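PDB 1W0N: endo-1,4-beta-xylanase D from Paenibacillus polymyxa, which probably cleaves internal beta-1,4 linkages of xylan, the portion modelled here being its family 36 carbohydrate-binding module, which depends on calcium to bind carbohydrate. Local coordinates for residues 14-19 against 123-128; 31-36 against 62-67; 45-50 against 106-111; 68-73 against 84-89. One frame throughout, in Å; residues are numbered along the deposited sequence.

Contact 1. Residues 14-19 against 123-128; sequences KVEAEN and YVDFIE. With CA (calcium ion), chain B.
Two partners grip the carbonyl oxygen of Asp125: the calcium ion, 2.5 Å away, and the backbone N-H of Ala17, whose N lies 3.1 Å from Asp125 O and well above the carbonyl plane. Asp125 also chelates the metal through its side chain, since CG lies anti to the backbone N (chi1 -176°), which brings OD1 to 2.3 Å from the calcium. Its OD2 is taken up by Arg62. From the other segment Glu16 offers a single oxygen, OE1, whereas Glu18 is bidentate, with OE1 and OE2 each 2.5 Å from the metal. Hard carboxylate oxygens suit calcium, whose charge probably offsets the repulsion among three acids brought so close. A water and Asp35 O complete seven ligands.

Next to the metal site, strand 14-16 runs antiparallel to strand 122-130 in one sheet of the module's beta-sandwich, with Val15 and Ile127 as the hydrogen-bonded pair (Val15 N to Ile127 O 2.9 Å). On the Glu16 face the extended chain of Lys14 lies over the Phe126 ring. Its CE sits 3.6 Å from the ring centroid, 12° off the normal, a CH-pi contact, and NZ, 4.2 Å from the same centroid, adds a cation-pi interaction. Glu16 OE1 lies near the ring plane at its edge, nearest to Phe126 CB. Ala17, at the start of a short 3-10 segment, is small enough to fit its CB against Val124 CG1.

Contact 2. Residues 31-36 against 62-67; sequences SAPFDG and RGASSN. With CA (calcium ion), chain B.
Phe34 drives its ring toward the strand, bringing CZ to 3.9 Å from Gly63 CA. The backbone N of Ala64 meets the ring at its edge, and the methyl CB of Ala64 lies 4.3 Å from CE2. Residues this small let the bulky ring come close to the main chain of segment 62-67. Pro33 packs beside them with its CG 4.1 Å from Ala64 CB, and the same CG sits over one face of the Phe34 ring, toward its rim. On the other flank Arg62 and Phe34 run past each other in opposite directions, NH1 standing 3.7 Å from CD2, with the guanidinium and ring planes 49° apart.

Further out, several features position these groups. The cis peptide before Pro33 bends the loop, and the chi1 of Phe34 (38°) puts CG between the backbone N and the carbonyl carbon, which turns the ring inward against the strand. Gly36 suits its place because a CB there would be crowded by Phe34 CD1. Replacing Phe34 by an alanine would probably open a gap over Gly63 and Ala64 and leave the loop that presents Asp35 less firmly seated. That loop matters because Asp35 O lies 2.3 Å from the calcium ion. At the end of the strand, Ser65 OG accepts from Asn67 N in an ST turn, 3.1 Å, and Ser66 OG accepts from the backbone N of Asp121, a magnesium ligand.

Between the two segments the contact is one of packing, with neither a salt bridge nor a hydrogen bond. Arg62 pairs instead with Asp125, so one arginine flanks the aromatic ring while probably neutralising part of the acidity around the calcium.

Contact 3. Residues 45-50 against 106-111; sequences YVSYSQ and DQEIKL
Ile109 has more surface buried here than any other residue of the two segments, and it fits between two side chains of the neighbouring strand. Its CG1 lies 3.5 Å from Gln50 CB, and its CB lies 3.6 Å from Tyr48 CE1. As Tyr48 and Ile109 are a hydrogen-bonded antiparallel pair, their side chains share a face, and here they lie side by side; with chi1 at 78° the tyrosine ring is laid along the isoleucine. Gln50, second in the surface it loses to the contact, uses its aliphatic CB for packing and then bends at chi2 (66°), which turns its amide toward the Tyr48 hydroxyl. There OE1 receives the Tyr48 OH at 2.8 Å, in the carbonyl plane and on a lone pair, and this bond helps to orient both groups. A valine in place of Tyr48 would probably leave Gln50 OE1 without this donor and open a gap beside Ile109.

Strands 45-52 and 107-113 are neighbours inside the five-stranded antiparallel sheet of the beta-sandwich, and six backbone bonds join them here, one of them Ile109 N to Tyr48 O, nearly straight at 175°. Leu111 continues the apolar face, its CB 3.8 Å from Val46 CG2. Branched aliphatics suit this face because it meets the opposing sheet: Ile127 and Phe129 lie against Ile109, and Val124 against Leu111. The reverse face is polar. Ser47 OG and Glu108 OE2 share a water, at 2.7 and 2.8 Å respectively, the water donating to the carboxylate. Near it the methylene chain of Lys110 runs beside Tyr45, with CG 4.0 Å from Tyr45 CB.

Contact 4. Residues 68-73 against 84-89; sequences AGTAKV and SFNFTG
Val73 sets its CG2 against the edge of the Phe87 ring, 4.0 Å from CE2, and this marks the tight, buried side of the pairing. The residues on that face, Ala71, Val73, Phe85 and Phe87, are all apolar. The two phenylalanine rings reach into the sandwich to pack on Val61 and on strand 93-101. The small Ala71 sits opposite Phe87, where its neighbours include Ser65 and Ala122. The same residues supply the backbone bonds, such as Ala71 N to Phe87 O, 2.8 Å.

The other face is looser, polar and largely on the solvent side. Thr70 and Thr88 form a non-hydrogen-bonded pair, so their side chains stand near enough for the two OG1 atoms to bond at 2.8 Å. Thr88 OG1 also receives an N-H of Asn86 ND2 at 2.7 Å, in the plane of the amide, which fixes the amide's rotation, while the Thr70 methyl CG2 touches ND2. Lys72 sends its long chain past Asn86, ending with NZ 2.6 Å from a water that donates in turn to Ser84 O. Beta-branched threonine and a flexible lysine are at home on such a partly exposed strand face.

At the end of the strands Gly89 N bonds to Gly69 O, 3.1 Å, from well above the carbonyl plane. Gly89 has a positive phi (92°), at which any side chain would collide with the carbonyl oxygen before it, a conformation suited to glycine. The whole is an antiparallel beta hairpin, strands 70-77 and 80-88, whose second strand forms an edge of the five-stranded sheet in this jelly-roll-like beta-sandwich.

Overall arrangement
From the N terminus the chain enters contact 1 at once, and residues 123-128 return near the C terminus to close the widest loop, which encloses the other three contacts. Contact 2 opens next, joining the 31-36 loop to strand 56-65. Contact 3 starts at residue 45, before contact 2 has closed, so the two cross. Contact 4, a local hairpin, follows contact 2 in series and falls within the span of contact 3. Contacts 1 and 2 share the calcium ion and neighbouring strands of one sheet; contacts 3 and 4 belong to the other sheet. Between the sheets, Ile127 CG2 of contact 1 packs on Tyr48 CE1 of contact 3, and Ser65 N of contact 2 probably bonds to Gly89 O of contact 4.

Contact 1. Residues 14-19 against 123-128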
loop_
_atom_site.group_PDB
_atom_site.type_symbol
_atom_site.label_atom_id
_atom_site.label_comp_id
_atom_site.label_asym_id
_atom_site.label_seq_id
_atom_site.Cartn_x
_atom_site.Cartn_y
_atom_site.Cartn_z
ATOM N N LYS A 14 0.053 11.160 -6.709
ATOM C CA LYS A 14 0.796 9.909 -6.751
ATOM C C LYS A 14 1.993 10.021 -5.843
ATOM O O LYS A 14 2.739 11.006 -5.919
ATOM C CB LYS A 14 1.235 9.623 -8.194
ATOM C CG LYS A 14 1.960 8.444 -8.471
ATOM C CD LYS A 14 2.175 8.267 -9.974
ATOM C CE LYS A 14 2.950 7.031 -10.275
ATOM N NZ LYS A 14 3.231 6.837 -11.695
ATOM N N VAL A 15 2.190 9.030 -4.982
ATOM C CA VAL A 15 3.346 8.977 -4.093
ATOM C C VAL A 15 4.020 7.623 -4.287
ATOM O O VAL A 15 3.385 6.566 -4.210
ATOM C CB VAL A 15 2.947 9.184 -2.622
ATOM C CG1 VAL A 15 4.164 9.106 -1.719
ATOM C CG2 VAL A 15 2.253 10.528 -2.451
ATOM N N GLU A 16 5.322 7.665 -4.575
ATOM C CA GLU A 16 6.098 6.450 -4.775
ATOM C C GLU A 16 6.395 5.795 -3.437
ATOM O O GLU A 16 6.796 6.463 -2.475
ATOM C CB GLU A 16 7.410 6.792 -5.478
ATOM C CG GLU A 16 7.255 7.374 -6.866
ATOM C CD GLU A 16 6.739 6.408 -7.915
ATOM O OE1 GLU A 16 6.725 5.192 -7.652
ATOM O OE2 GLU A 16 6.367 6.866 -9.005
ATOM N N ALA A 17 6.217 4.469 -3.346
ATOM C CA ALA A 17 6.474 3.770 -2.099
ATOM C C ALA A 17 7.905 3.976 -1.614
ATOM O O ALA A 17 8.156 4.109 -0.412
ATOM C CB ALA A 17 6.173 2.287 -2.257
ATOM N N GLU A 18 8.848 3.988 -2.562
ATOM C CA GLU A 18 10.251 4.124 -2.255
ATOM C C GLU A 18 10.598 5.505 -1.675
ATOM O O GLU A 18 11.717 5.671 -1.184
ATOM C CB GLU A 18 11.105 3.791 -3.479
ATOM C CG GLU A 18 10.882 4.640 -4.725
ATOM C CD GLU A 18 9.803 4.135 -5.692
ATOM O OE1 GLU A 18 8.799 3.518 -5.238
ATOM O OE2 GLU A 18 9.916 4.380 -6.911
ATOM N N ASN A 19 9.667 6.460 -1.711
ATOM C CA ASN A 19 9.854 7.764 -1.093
ATOM C C ASN A 19 9.163 7.906 0.264
ATOM O O ASN A 19 9.221 8.972 0.883
ATOM C CB ASN A 19 9.388 8.866 -2.040
ATOM C CG ASN A 19 10.242 8.952 -3.277
ATOM O OD1 ASN A 19 11.428 8.583 -3.254
ATOM N ND2 ASN A 19 9.674 9.454 -4.354
ATOM N N TYR A 123 5.031 -6.552 -3.105
ATOM C CA TYR A 123 5.845 -5.506 -3.681
ATOM C C TYR A 123 4.916 -4.341 -3.984
ATOM O O TYR A 123 3.873 -4.535 -4.633
ATOM C CB TYR A 123 6.497 -6.024 -4.952
ATOM C CG TYR A 123 7.306 -7.294 -4.784
ATOM C CD1 TYR A 123 8.197 -7.459 -3.736
ATOM C CD2 TYR A 123 7.216 -8.312 -5.722
ATOM C CE1 TYR A 123 8.968 -8.612 -3.612
ATOM C CE2 TYR A 123 7.996 -9.454 -5.627
ATOM C CZ TYR A 123 8.873 -9.598 -4.570
ATOM O OH TYR A 123 9.660 -10.719 -4.467
ATOM N N VAL A 124 5.335 -3.139 -3.571
ATOM C CA VAL A 124 4.483 -1.954 -3.689
ATOM C C VAL A 124 5.243 -0.937 -4.512
ATOM O O VAL A 124 6.403 -0.610 -4.184
ATOM C CB VAL A 124 4.194 -1.397 -2.266
ATOM C CG1 VAL A 124 3.281 -0.222 -2.351
ATOM C CG2 VAL A 124 3.517 -2.459 -1.390
ATOM N N ASP A 125 4.607 -0.441 -5.566
ATOM C CA ASP A 125 5.265 0.509 -6.474
ATOM C C ASP A 125 4.934 1.958 -6.088
ATOM O O ASP A 125 5.834 2.777 -5.867
ATOM C CB ASP A 125 4.825 0.175 -7.903
ATOM C CG ASP A 125 5.497 0.998 -8.981
ATOM O OD1 ASP A 125 6.308 1.881 -8.642
ATOM O OD2 ASP A 125 5.197 0.772 -10.178
ATOM N N PHE A 126 3.642 2.260 -6.019
ATOM C CA PHE A 126 3.171 3.609 -5.717
ATOM C C PHE A 126 1.712 3.517 -5.287
ATOM O O PHE A 126 1.040 2.499 -5.512
ATOM C CB PHE A 126 3.306 4.551 -6.929
ATOM C CG PHE A 126 2.507 4.136 -8.139
ATOM C CD1 PHE A 126 1.118 4.335 -8.208
ATOM C CD2 PHE A 126 3.162 3.577 -9.233
ATOM C CE1 PHE A 126 0.389 3.972 -9.341
ATOM C CE2 PHE A 126 2.441 3.243 -10.390
ATOM C CZ PHE A 126 1.057 3.434 -10.424
ATOM N N ILE A 127 1.243 4.631 -4.709
ATOM C CA ILE A 127 -0.160 4.845 -4.402
ATOM C C ILE A 127 -0.621 6.093 -5.147
ATOM O O ILE A 127 0.144 7.038 -5.336
ATOM C CB ILE A 127 -0.379 4.981 -2.866
ATOM C CG1 ILE A 127 -1.866 4.978 -2.497
ATOM C CG2 ILE A 127 0.320 6.215 -2.308
ATOM C CD1 ILE A 127 -2.118 4.626 -1.042
ATOM N N GLU A 128 -1.894 6.086 -5.559
ATOM C CA GLU A 128 -2.481 7.224 -6.250
ATOM C C GLU A 128 -3.866 7.487 -5.676
ATOM O O GLU A 128 -4.720 6.616 -5.649
ATOM C CB GLU A 128 -2.606 6.937 -7.754
ATOM C CG GLU A 128 -2.859 8.145 -8.571
ATOM C CD GLU A 128 -3.419 7.838 -9.981
ATOM O OE1 GLU A 128 -3.700 6.708 -10.382
ATOM O OE2 GLU A 128 -3.700 8.803 -10.735
HETATM CA CA CA B . 7.774 3.164 -7.451
HETATM O O HOH W 1 8.601 3.542 -9.690
#

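Contact 2. Residues 31-36 against 62-67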
loop_
_atom_site.group_PDB
_atom_site.type_symbol
_atom_site.label_atom_id
_atom_site.label_comp_id
_atom_site.label_asym_id
_atom_site.label_seq_id
_atom_site.Cartn_x
_atom_site.Cartn_y
_atom_site.Cartn_z
ATOM N N SER A 31 14.185 -2.899 -6.421
ATOM C CA SER A 31 14.278 -2.483 -7.804
ATOM C C SER A 31 13.532 -3.414 -8.748
ATOM O O SER A 31 13.238 -2.994 -9.872
ATOM C CB SER A 31 15.750 -2.422 -8.220
ATOM O OG SER A 31 16.412 -3.623 -7.916
ATOM N N ALA A 32 13.216 -4.628 -8.325
ATOM C CA ALA A 32 12.433 -5.584 -9.103
ATOM C C ALA A 32 11.278 -6.055 -8.221
ATOM O O ALA A 32 11.453 -6.267 -7.025
ATOM C CB ALA A 32 13.280 -6.766 -9.535
ATOM N N PRO A 33 10.080 -6.217 -8.816
ATOM C CA PRO A 33 9.746 -6.053 -10.227
ATOM C C PRO A 33 9.449 -4.599 -10.658
ATOM O O PRO A 33 8.956 -4.375 -11.754
ATOM C CB PRO A 33 8.498 -6.922 -10.390
ATOM C CG PRO A 33 7.800 -6.799 -9.046
ATOM C CD PRO A 33 8.942 -6.752 -8.042
ATOM N N PHE A 34 9.782 -3.645 -9.780
ATOM C CA PHE A 34 9.730 -2.219 -10.072
ATOM C C PHE A 34 10.499 -1.556 -8.931
ATOM O O PHE A 34 10.827 -2.185 -7.930
ATOM C CB PHE A 34 8.283 -1.684 -10.188
ATOM C CG PHE A 34 7.330 -2.299 -9.194
ATOM C CD1 PHE A 34 7.543 -2.153 -7.821
ATOM C CD2 PHE A 34 6.252 -3.047 -9.619
ATOM C CE1 PHE A 34 6.689 -2.752 -6.903
ATOM C CE2 PHE A 34 5.378 -3.632 -8.699
ATOM C CZ PHE A 34 5.613 -3.500 -7.347
ATOM N N ASP A 35 10.770 -0.250 -9.091
ATOM C CA ASP A 35 11.283 0.530 -7.976
ATOM C C ASP A 35 10.144 0.734 -6.977
ATOM O O ASP A 35 9.068 1.226 -7.333
ATOM C CB ASP A 35 11.855 1.846 -8.462
ATOM C CG ASP A 35 13.042 1.606 -9.382
ATOM O OD1 ASP A 35 14.007 0.960 -8.924
ATOM O OD2 ASP A 35 13.016 1.930 -10.570
ATOM N N GLY A 36 10.358 0.306 -5.748
ATOM C CA GLY A 36 9.288 0.308 -4.767
ATOM C C GLY A 36 9.798 -0.194 -3.450
ATOM O O GLY A 36 10.987 -0.039 -3.128
ATOM N N ARG A 62 -0.256 0.235 -7.370
ATOM C CA ARG A 62 0.368 -0.731 -8.255
ATOM C C ARG A 62 1.274 -1.622 -7.406
ATOM O O ARG A 62 2.091 -1.118 -6.633
ATOM C CB ARG A 62 1.166 -0.044 -9.363
ATOM C CG ARG A 62 1.783 -1.035 -10.332
ATOM C CD ARG A 62 2.319 -0.366 -11.578
ATOM N NE ARG A 62 2.741 -1.326 -12.589
ATOM C CZ ARG A 62 3.992 -1.563 -12.991
ATOM N NH1 ARG A 62 5.039 -0.996 -12.402
ATOM N NH2 ARG A 62 4.199 -2.404 -14.016
ATOM N N GLY A 63 1.081 -2.932 -7.533
ATOM C CA GLY A 63 1.804 -3.876 -6.712
ATOM C C GLY A 63 1.891 -5.236 -7.378
ATOM O O GLY A 63 1.365 -5.452 -8.467
ATOM N N ALA A 64 2.566 -6.156 -6.683
ATOM C CA ALA A 64 2.719 -7.523 -7.166
ATOM C C ALA A 64 2.952 -8.431 -5.981
ATOM O O ALA A 64 3.297 -7.979 -4.886
ATOM C CB ALA A 64 3.889 -7.628 -8.156
ATOM N N SER A 65 2.774 -9.735 -6.207
ATOM C CA SER A 65 3.119 -10.745 -5.229
ATOM C C SER A 65 4.522 -11.294 -5.496
ATOM O O SER A 65 4.982 -11.334 -6.643
ATOM C CB SER A 65 2.107 -11.887 -5.345
ATOM O OG SER A 65 2.417 -12.906 -4.407
ATOM N N SER A 66 5.152 -11.781 -4.431
ATOM C CA SER A 66 6.395 -12.517 -4.555
ATOM C C SER A 66 6.229 -13.874 -5.229
ATOM O O SER A 66 7.218 -14.468 -5.654
ATOM C CB SER A 66 7.027 -12.705 -3.176
ATOM O OG SER A 66 6.165 -13.415 -2.299
ATOM N N ASN A 67 4.985 -14.361 -5.310
ATOM C CA ASN A 67 4.735 -15.710 -5.791
ATOM C C ASN A 67 3.532 -15.705 -6.728
ATOM O O ASN A 67 2.873 -14.686 -6.941
ATOM C CB ASN A 67 4.522 -16.639 -4.588
ATOM C CG ASN A 67 5.816 -16.975 -3.877
ATOM O OD1 ASN A 67 6.230 -18.173 -3.884
ATOM N ND2 ASN A 67 6.436 -16.054 -3.230
HETATM CA CA CA B . 7.774 3.164 -7.451
HETATM O O HOH W 1 8.601 3.542 -9.690
#

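Contact 3. Residues 45-50 against 106-111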
loop_
_atom_site.group_PDB
_atom_site.type_symbol
_atom_site.label_atom_id
_atom_site.label_comp_id
_atom_site.label_asym_id
_atom_site.label_seq_id
_atom_site.Cartn_x
_atom_site.Cartn_y
_atom_site.Cartn_z
ATOM N N TYR A 45 6.001 -2.020 7.129
ATOM C CA TYR A 45 5.064 -1.024 6.600
ATOM C C TYR A 45 5.802 0.006 5.776
ATOM O O TYR A 45 7.013 0.178 5.894
ATOM C CB TYR A 45 4.295 -0.311 7.751
ATOM C CG TYR A 45 5.173 0.549 8.642
ATOM C CD1 TYR A 45 5.797 0.036 9.763
ATOM C CD2 TYR A 45 5.382 1.880 8.326
ATOM C CE1 TYR A 45 6.607 0.838 10.572
ATOM C CE2 TYR A 45 6.194 2.683 9.108
ATOM C CZ TYR A 45 6.802 2.186 10.253
ATOM O OH TYR A 45 7.582 2.961 11.029
ATOM N N VAL A 46 5.011 0.733 4.954
ATOM C CA VAL A 46 5.417 2.036 4.446
ATOM C C VAL A 46 4.373 3.052 4.866
ATOM O O VAL A 46 3.177 2.728 4.946
ATOM C CB VAL A 46 5.599 2.090 2.903
ATOM C CG1 VAL A 46 6.807 1.265 2.498
ATOM C CG2 VAL A 46 4.358 1.626 2.159
ATOM N N SER A 47 4.800 4.283 5.139
ATOM C CA SER A 47 3.858 5.307 5.550
ATOM C C SER A 47 4.335 6.694 5.191
ATOM O O SER A 47 5.529 6.946 5.031
ATOM C CB SER A 47 3.581 5.241 7.037
ATOM O OG SER A 47 4.722 5.576 7.783
ATOM N N TYR A 48 3.383 7.621 5.096
ATOM C CA TYR A 48 3.697 9.031 4.947
ATOM C C TYR A 48 2.454 9.814 5.359
ATOM O O TYR A 48 1.375 9.260 5.531
ATOM C CB TYR A 48 4.140 9.374 3.507
ATOM C CG TYR A 48 3.020 9.489 2.535
ATOM C CD1 TYR A 48 2.373 8.371 2.017
ATOM C CD2 TYR A 48 2.542 10.750 2.182
ATOM C CE1 TYR A 48 1.283 8.519 1.164
ATOM C CE2 TYR A 48 1.466 10.903 1.334
ATOM C CZ TYR A 48 0.823 9.785 0.828
ATOM O OH TYR A 48 -0.245 9.892 -0.010
ATOM N N SER A 49 2.613 11.135 5.529
ATOM C CA SER A 49 1.507 11.991 5.903
ATOM C C SER A 49 0.949 12.704 4.688
ATOM O O SER A 49 1.689 13.343 3.943
ATOM C CB SER A 49 1.972 13.033 6.924
ATOM O OG SER A 49 2.335 12.416 8.111
ATOM N N GLN A 50 -0.376 12.598 4.504
ATOM C CA GLN A 50 -1.086 13.201 3.394
ATOM C C GLN A 50 -2.103 14.205 3.911
ATOM O O GLN A 50 -2.928 13.869 4.757
ATOM C CB GLN A 50 -1.804 12.111 2.600
ATOM C CG GLN A 50 -2.656 12.588 1.424
ATOM C CD GLN A 50 -1.812 13.218 0.320
ATOM O OE1 GLN A 50 -0.908 12.559 -0.231
ATOM N NE2 GLN A 50 -2.121 14.447 -0.033
ATOM N N ASP A 106 -4.547 16.524 7.921
ATOM C CA ASP A 106 -3.358 15.700 7.859
ATOM C C ASP A 106 -3.665 14.304 8.367
ATOM O O ASP A 106 -4.108 14.143 9.508
ATOM C CB ASP A 106 -2.232 16.310 8.686
ATOM C CG ASP A 106 -1.832 17.639 8.184
ATOM O OD1 ASP A 106 -1.483 17.725 6.968
ATOM O OD2 ASP A 106 -1.871 18.664 8.936
ATOM N N GLN A 107 -3.406 13.301 7.521
ATOM C CA GLN A 107 -3.688 11.919 7.888
ATOM C C GLN A 107 -2.514 11.035 7.495
ATOM O O GLN A 107 -1.982 11.123 6.395
ATOM C CB GLN A 107 -4.942 11.424 7.175
ATOM C CG GLN A 107 -6.203 12.213 7.549
ATOM C CD GLN A 107 -6.553 12.140 9.036
ATOM O OE1 GLN A 107 -6.248 11.163 9.698
ATOM N NE2 GLN A 107 -7.180 13.163 9.540
ATOM N N GLU A 108 -2.149 10.135 8.410
ATOM C CA GLU A 108 -1.165 9.128 8.077
ATOM C C GLU A 108 -1.754 8.150 7.084
ATOM O O GLU A 108 -2.868 7.652 7.265
ATOM C CB GLU A 108 -0.744 8.351 9.313
ATOM C CG GLU A 108 0.290 7.262 8.998
ATOM C CD GLU A 108 0.464 6.318 10.132
ATOM O OE1 GLU A 108 -0.471 5.484 10.484
ATOM O OE2 GLU A 108 1.523 6.297 10.743
ATOM N N ILE A 109 -0.976 7.864 6.030
ATOM C CA ILE A 109 -1.279 6.819 5.066
ATOM C C ILE A 109 -0.290 5.697 5.308
ATOM O O ILE A 109 0.927 5.946 5.340
ATOM C CB ILE A 109 -1.118 7.343 3.624
ATOM C CG1 ILE A 109 -1.868 8.655 3.400
ATOM C CG2 ILE A 109 -1.530 6.272 2.613
ATOM C CD1 ILE A 109 -3.331 8.638 3.745
ATOM N N LYS A 110 -0.769 4.480 5.508
ATOM C CA LYS A 110 0.109 3.346 5.768
ATOM C C LYS A 110 -0.342 2.162 4.925
ATOM O O LYS A 110 -1.548 1.895 4.797
ATOM C CB LYS A 110 0.103 3.012 7.245
ATOM C CG LYS A 110 0.961 1.831 7.651
ATOM C CD LYS A 110 1.060 1.644 9.121
ATOM C CE LYS A 110 -0.154 1.161 9.749
ATOM N NZ LYS A 110 0.173 0.847 11.149
ATOM N N LEU A 111 0.631 1.456 4.351
ATOM C CA LEU A 111 0.397 0.171 3.704
ATOM C C LEU A 111 1.162 -0.887 4.493
ATOM O O LEU A 111 2.348 -0.709 4.836
ATOM C CB LEU A 111 0.880 0.207 2.251
ATOM C CG LEU A 111 0.107 1.156 1.330
ATOM C CD1 LEU A 111 0.888 1.421 0.039
ATOM C CD2 LEU A 111 -1.273 0.621 0.978
HETATM O O HOH W 2 3.959 5.064 10.318
#

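Contact 4. Residues 68-73 against 84-89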
loop_
_atom_site.group_PDB
_atom_site.type_symbol
_atom_site.label_atom_id
_atom_site.label_comp_id
_atom_site.label_asym_id
_atom_site.label_seq_id
_atom_site.Cartn_x
_atom_site.Cartn_y
_atom_site.Cartn_z
ATOM N N ALA A 68 3.246 -16.893 -7.303
ATOM C CA ALA A 68 2.079 -17.031 -8.146
ATOM C C ALA A 68 0.787 -16.730 -7.393
ATOM O O ALA A 68 -0.193 -16.302 -8.018
ATOM C CB ALA A 68 2.045 -18.440 -8.720
ATOM N N GLY A 69 0.765 -16.993 -6.094
ATOM C CA GLY A 69 -0.411 -16.782 -5.295
ATOM C C GLY A 69 -0.549 -15.368 -4.744
ATOM O O GLY A 69 0.047 -14.407 -5.248
ATOM N N THR A 70 -1.367 -15.248 -3.706
ATOM C CA THR A 70 -1.883 -13.964 -3.263
ATOM C C THR A 70 -1.041 -13.330 -2.169
ATOM O O THR A 70 -0.646 -13.982 -1.206
ATOM C CB THR A 70 -3.298 -14.192 -2.710
ATOM O OG1 THR A 70 -4.111 -14.780 -3.728
ATOM C CG2 THR A 70 -3.951 -12.896 -2.257
ATOM N N ALA A 71 -0.819 -12.019 -2.341
ATOM C CA ALA A 71 -0.326 -11.138 -1.291
ATOM C C ALA A 71 -1.412 -10.077 -1.068
ATOM O O ALA A 71 -1.996 -9.584 -2.018
ATOM C CB ALA A 71 0.974 -10.477 -1.722
ATOM N N LYS A 72 -1.710 -9.784 0.184
ATOM C CA LYS A 72 -2.737 -8.799 0.507
ATOM C C LYS A 72 -2.127 -7.681 1.332
ATOM O O LYS A 72 -1.372 -7.931 2.259
ATOM C CB LYS A 72 -3.922 -9.419 1.241
ATOM C CG LYS A 72 -4.917 -10.108 0.251
ATOM C CD LYS A 72 -6.102 -10.606 0.953
ATOM C CE LYS A 72 -7.157 -10.983 0.036
ATOM N NZ LYS A 72 -8.254 -10.022 0.194
ATOM N N VAL A 73 -2.500 -6.445 0.975
ATOM C CA VAL A 73 -1.959 -5.246 1.589
ATOM C C VAL A 73 -3.097 -4.384 2.137
ATOM O O VAL A 73 -3.938 -3.924 1.359
ATOM C CB VAL A 73 -1.137 -4.440 0.557
ATOM C CG1 VAL A 73 -0.591 -3.164 1.164
ATOM C CG2 VAL A 73 -0.004 -5.284 -0.015
ATOM N N SER A 84 -8.355 -3.608 1.749
ATOM C CA SER A 84 -7.151 -4.327 1.409
ATOM C C SER A 84 -7.041 -4.545 -0.088
ATOM O O SER A 84 -7.990 -4.966 -0.719
ATOM C CB SER A 84 -7.040 -5.696 2.146
ATOM O OG SER A 84 -6.413 -6.778 1.546
ATOM N N PHE A 85 -5.853 -4.359 -0.620
ATOM C CA PHE A 85 -5.542 -4.641 -2.001
ATOM C C PHE A 85 -5.043 -6.081 -2.132
ATOM O O PHE A 85 -4.240 -6.548 -1.334
ATOM C CB PHE A 85 -4.418 -3.720 -2.489
ATOM C CG PHE A 85 -4.766 -2.255 -2.426
ATOM C CD1 PHE A 85 -5.571 -1.667 -3.388
ATOM C CD2 PHE A 85 -4.212 -1.457 -1.439
ATOM C CE1 PHE A 85 -5.877 -0.314 -3.362
ATOM C CE2 PHE A 85 -4.509 -0.100 -1.407
ATOM C CZ PHE A 85 -5.345 0.471 -2.356
ATOM N N ASN A 86 -5.526 -6.757 -3.174
ATOM C CA ASN A 86 -5.141 -8.126 -3.487
ATOM C C ASN A 86 -4.223 -8.114 -4.701
ATOM O O ASN A 86 -4.661 -7.744 -5.797
ATOM C CB ASN A 86 -6.415 -8.913 -3.791
ATOM C CG ASN A 86 -6.170 -10.360 -4.151
ATOM O OD1 ASN A 86 -7.061 -11.218 -3.833
ATOM N ND2 ASN A 86 -5.138 -10.658 -4.809
ATOM N N PHE A 87 -2.954 -8.486 -4.479
ATOM C CA PHE A 87 -2.015 -8.686 -5.581
ATOM C C PHE A 87 -1.732 -10.178 -5.674
ATOM O O PHE A 87 -1.008 -10.744 -4.849
ATOM C CB PHE A 87 -0.702 -7.917 -5.344
ATOM C CG PHE A 87 -0.947 -6.443 -5.197
ATOM C CD1 PHE A 87 -1.299 -5.676 -6.295
ATOM C CD2 PHE A 87 -0.861 -5.834 -3.954
ATOM C CE1 PHE A 87 -1.577 -4.314 -6.168
ATOM C CE2 PHE A 87 -1.127 -4.465 -3.818
ATOM C CZ PHE A 87 -1.501 -3.719 -4.915
ATOM N N THR A 88 -2.341 -10.816 -6.674
ATOM C CA THR A 88 -2.116 -12.233 -6.930
ATOM C C THR A 88 -1.255 -12.369 -8.172
ATOM O O THR A 88 -1.533 -11.783 -9.216
ATOM C CB THR A 88 -3.459 -12.961 -7.087
ATOM O OG1 THR A 88 -4.157 -12.959 -5.837
ATOM C CG2 THR A 88 -3.263 -14.430 -7.446
ATOM N N GLY A 89 -0.181 -13.133 -8.036
ATOM C CA GLY A 89 0.712 -13.375 -9.142
ATOM C C GLY A 89 1.862 -12.393 -9.225
ATOM O O GLY A 89 1.859 -11.316 -8.610
HETATM O O HOH W 3 -8.525 -7.731 -0.957
#